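Local coordinates for lectin-like protein (Entamoeba histolytica HM-1:IMSS-A, PDB 5ZBT) that is of unknown function but, as an ERGIC-53-like membrane protein with a legume lectin-like domain, may bind D-mannose, at residues E129-D132 with I133-S137; W101-E104 with E105-E109. All coordinates share one frame; numbering follows the deposited sequence.

Both contacts are local turns within the legume lectin-like domain, and both lie beside the same seven-stranded antiparallel sheet. Following the chain from the N terminus, contact 2 comes first. It spans the end of strand 97-103 and the start of the loop that leads to strand 122-127. That strand runs antiparallel to 97-103. Contact 1 follows in the next connection, where the chain leaves 122-127 and turns into strand 135-142. The two are in series and neither encloses nor crosses the other. Their centres are about 23 Å apart, and their nearest atoms are about 9 Å apart without touching. Contact 2 ties its loop to strand 97-103 and contact 1 to 135-142, with 122-127 between them.

Contact 1 (E129-D132 with I133-S137); sequences EDVD and IPMIS
The backbone bends at Asp132 (phi -72°, psi -50°), which brings Val131 against the carbonyl of Ile133 and beside the first residue of the strand that follows. Val131 carries the contact through its two methyl groups. CG1 is anti to the carbonyl carbon (chi1 -82°), which puts CG2 between the backbone N and that carbon, where it meets Ile133 O at 3.4 Å. Val131 CG1 turns to Met135 and comes within 4.4 Å of its CG. This is a loose apolar touch. The end of Met135 leads away from Val131; its side chain also touches Gln156 of strand 153-158. The turn is part of the link between antiparallel strands 122-127 and 135-142 in one sheet of the lectin beta-sandwich. Pro134 shares a backbone hydrogen bond with Val159, just past strand 153-158, and Met135 one with Asn127 of strand 122-127. At the bend itself, Asp132 and Ile133 meet as adjacent residues. The CD1 methyl of Ile133 folds back to 3.5 Å from Asp132 O and to 3.6 Å from Asp132 OD2. The CG of Asp132 points opposite its backbone N, which places the exposed carboxylate near that methyl. No hydrogen bond joins the two segments. The carbonyl of Val131 is instead bonded to Lys93 NZ.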
# COMPACT_ATOMS: atom_id res chain seq x y z
N GLU A 129 8.64 -9.08 -7.89
CA GLU A 129 9.77 -9.08 -8.82
C GLU A 129 10.96 -9.84 -8.23
O GLU A 129 11.43 -9.53 -7.13
CB GLU A 129 10.17 -7.64 -9.13
CG GLU A 129 11.23 -7.48 -10.22
CD GLU A 129 10.64 -7.34 -11.61
OE1 GLU A 129 11.40 -7.04 -12.55
OE2 GLU A 129 9.41 -7.52 -11.78
N ASP A 130 11.42 -10.86 -8.96
CA ASP A 130 12.63 -11.63 -8.70
C ASP A 130 12.54 -12.59 -7.51
O ASP A 130 13.56 -13.15 -7.11
CB ASP A 130 13.86 -10.72 -8.49
CG ASP A 130 14.17 -9.87 -9.70
OD1 ASP A 130 13.82 -10.26 -10.85
OD2 ASP A 130 14.76 -8.78 -9.50
N VAL A 131 11.36 -12.82 -6.95
CA VAL A 131 11.22 -13.82 -5.90
C VAL A 131 10.13 -14.80 -6.31
O VAL A 131 9.20 -14.47 -7.05
CB VAL A 131 10.91 -13.20 -4.53
CG1 VAL A 131 12.17 -12.72 -3.88
CG2 VAL A 131 9.87 -12.06 -4.65
N ASP A 132 10.25 -16.03 -5.79
CA ASP A 132 9.25 -17.05 -6.07
C ASP A 132 7.94 -16.76 -5.33
O ASP A 132 6.86 -16.78 -5.91
CB ASP A 132 9.78 -18.42 -5.69
CG ASP A 132 8.93 -19.54 -6.25
OD1 ASP A 132 8.78 -19.61 -7.49
OD2 ASP A 132 8.39 -20.33 -5.46
N ILE A 133 8.04 -16.52 -4.04
CA ILE A 133 6.90 -16.19 -3.18
C ILE A 133 6.96 -14.69 -2.92
O ILE A 133 8.05 -14.17 -2.62
CB ILE A 133 6.97 -16.98 -1.86
CG1 ILE A 133 6.93 -18.48 -2.13
CG2 ILE A 133 5.83 -16.62 -0.92
CD1 ILE A 133 5.95 -18.89 -3.21
N PRO A 134 5.85 -13.96 -3.03
CA PRO A 134 5.90 -12.52 -2.76
C PRO A 134 6.39 -12.23 -1.34
O PRO A 134 6.15 -12.99 -0.39
CB PRO A 134 4.45 -12.06 -2.95
CG PRO A 134 3.64 -13.30 -2.97
CD PRO A 134 4.53 -14.38 -3.50
N MET A 135 7.13 -11.14 -1.23
CA MET A 135 7.67 -10.65 0.03
C MET A 135 6.91 -9.40 0.43
O MET A 135 6.51 -8.60 -0.41
CB MET A 135 9.16 -10.32 -0.10
CG MET A 135 10.04 -11.56 -0.22
SD MET A 135 11.56 -11.54 0.74
CE MET A 135 10.98 -11.56 2.43
N ILE A 136 6.68 -9.25 1.73
CA ILE A 136 6.16 -8.03 2.29
C ILE A 136 7.29 -7.41 3.10
O ILE A 136 7.98 -8.12 3.84
CB ILE A 136 4.90 -8.30 3.14
CG1 ILE A 136 3.76 -8.74 2.21
CG2 ILE A 136 4.49 -7.06 3.91
CD1 ILE A 136 2.50 -9.19 2.94
N SER A 137 7.51 -6.11 2.91
CA SER A 137 8.58 -5.38 3.58
C SER A 137 8.02 -4.10 4.17
O SER A 137 7.03 -3.55 3.69
CB SER A 137 9.71 -5.01 2.62
OG SER A 137 9.89 -6.03 1.66

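Contact 2 (W101-E104 with E105-E109); sequences WLTE and EKLKE
This contact spans the end of strand 97-103, in one antiparallel sheet of the lectin beta-sandwich, and the loop that follows it. Leu107 folds back over the Trp101 indole, and Thr103 bonds to Glu105. Both methyls of Leu107 sit over the same face of the indole. CD1 makes a CH-pi contact with the five-membered ring, 3.7 Å from its centroid and 21° off the ring normal. CD2 lies further along, offset toward the rim, at 3.5 Å from Trp101 CD2 and also 3.5 Å from Trp101 CE3. The two side chains cross at about a right angle, and the branched end of the leucine spreads across the face. Tyr119 and Phe125 make edge-to-face contacts with the indole, and its NE1 is bonded to Ser211 OG, so the ring is held by several neighbours. Thr103 CG2 adds a looser touch, 4.4 Å from Leu107 CD2. At the bend, the carboxylates of Glu104 and Glu105 come near each other without contact. Glu104 OE2 has a long, weak ion pair with Lys120. The hydroxyl of Thr103 lies between its backbone N and carbonyl carbon (chi1 53°), and OG1 donates to Glu105 O at 2.6 Å, tilted 23° from the carbonyl plane.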
# COMPACT_ATOMS: atom_id res chain seq x y z
N TRP A 101 1.78 3.80 1.71
CA TRP A 101 2.73 4.78 2.20
C TRP A 101 2.09 5.64 3.27
O TRP A 101 0.94 6.07 3.12
CB TRP A 101 3.23 5.67 1.05
CG TRP A 101 3.93 4.94 -0.09
CD1 TRP A 101 3.35 4.24 -1.12
CD2 TRP A 101 5.35 4.91 -0.33
NE1 TRP A 101 4.32 3.77 -1.97
CE2 TRP A 101 5.55 4.16 -1.51
CE3 TRP A 101 6.47 5.43 0.35
CZ2 TRP A 101 6.83 3.93 -2.03
CZ3 TRP A 101 7.74 5.20 -0.18
CH2 TRP A 101 7.90 4.45 -1.36
N LEU A 102 2.82 5.89 4.35
CA LEU A 102 2.39 6.81 5.41
C LEU A 102 3.52 7.81 5.57
O LEU A 102 4.55 7.50 6.19
CB LEU A 102 2.08 6.06 6.71
CG LEU A 102 0.87 5.09 6.68
CD1 LEU A 102 1.17 3.77 5.95
CD2 LEU A 102 0.36 4.78 8.08
N THR A 103 3.37 9.00 4.98
CA THR A 103 4.49 9.91 4.83
C THR A 103 4.14 11.32 5.28
O THR A 103 2.97 11.73 5.30
CB THR A 103 5.01 9.97 3.38
OG1 THR A 103 3.93 10.24 2.47
CG2 THR A 103 5.71 8.66 3.04
N GLU A 104 5.20 12.06 5.61
CA GLU A 104 5.10 13.45 6.04
C GLU A 104 4.61 14.36 4.91
O GLU A 104 3.93 15.36 5.18
CB GLU A 104 6.45 13.92 6.58
CG GLU A 104 6.53 15.40 6.94
CD GLU A 104 7.93 15.81 7.39
OE1 GLU A 104 8.14 15.97 8.62
OE2 GLU A 104 8.82 15.97 6.52
N GLU A 105 4.93 14.03 3.65
CA GLU A 105 4.47 14.78 2.49
C GLU A 105 3.92 13.82 1.44
O GLU A 105 4.15 12.61 1.50
CB GLU A 105 5.61 15.62 1.89
CG GLU A 105 6.21 16.63 2.86
CD GLU A 105 5.23 17.74 3.27
OE1 GLU A 105 4.15 17.86 2.63
OE2 GLU A 105 5.54 18.49 4.23
N LYS A 106 3.18 14.38 0.48
CA LYS A 106 2.64 13.55 -0.59
C LYS A 106 3.76 12.92 -1.39
O LYS A 106 4.85 13.48 -1.53
CB LYS A 106 1.74 14.37 -1.51
CG LYS A 106 0.47 14.92 -0.89
CD LYS A 106 -0.01 16.10 -1.71
CE LYS A 106 -1.26 16.72 -1.13
NZ LYS A 106 -2.25 16.85 -2.22
N LEU A 107 3.50 11.73 -1.93
CA LEU A 107 4.52 11.03 -2.70
C LEU A 107 4.87 11.80 -3.97
O LEU A 107 4.00 12.37 -4.63
CB LEU A 107 4.04 9.64 -3.09
CG LEU A 107 3.77 8.66 -1.96
CD1 LEU A 107 3.00 7.45 -2.52
CD2 LEU A 107 5.08 8.25 -1.29
N LYS A 108 6.15 11.77 -4.31
CA LYS A 108 6.64 12.09 -5.64
C LYS A 108 6.92 10.79 -6.40
O LYS A 108 7.07 9.71 -5.81
CB LYS A 108 7.91 12.96 -5.56
CG LYS A 108 7.76 14.27 -4.78
N GLU A 109 6.98 10.91 -7.73
CA GLU A 109 7.30 9.76 -8.57
C GLU A 109 8.75 9.35 -8.38
O GLU A 109 9.61 10.15 -8.00
CB GLU A 109 7.07 10.08 -10.04
CG GLU A 109 5.61 10.34 -10.40
CD GLU A 109 5.46 10.77 -11.84
OE1 GLU A 109 6.45 11.27 -12.42
OE2 GLU A 109 4.37 10.57 -12.41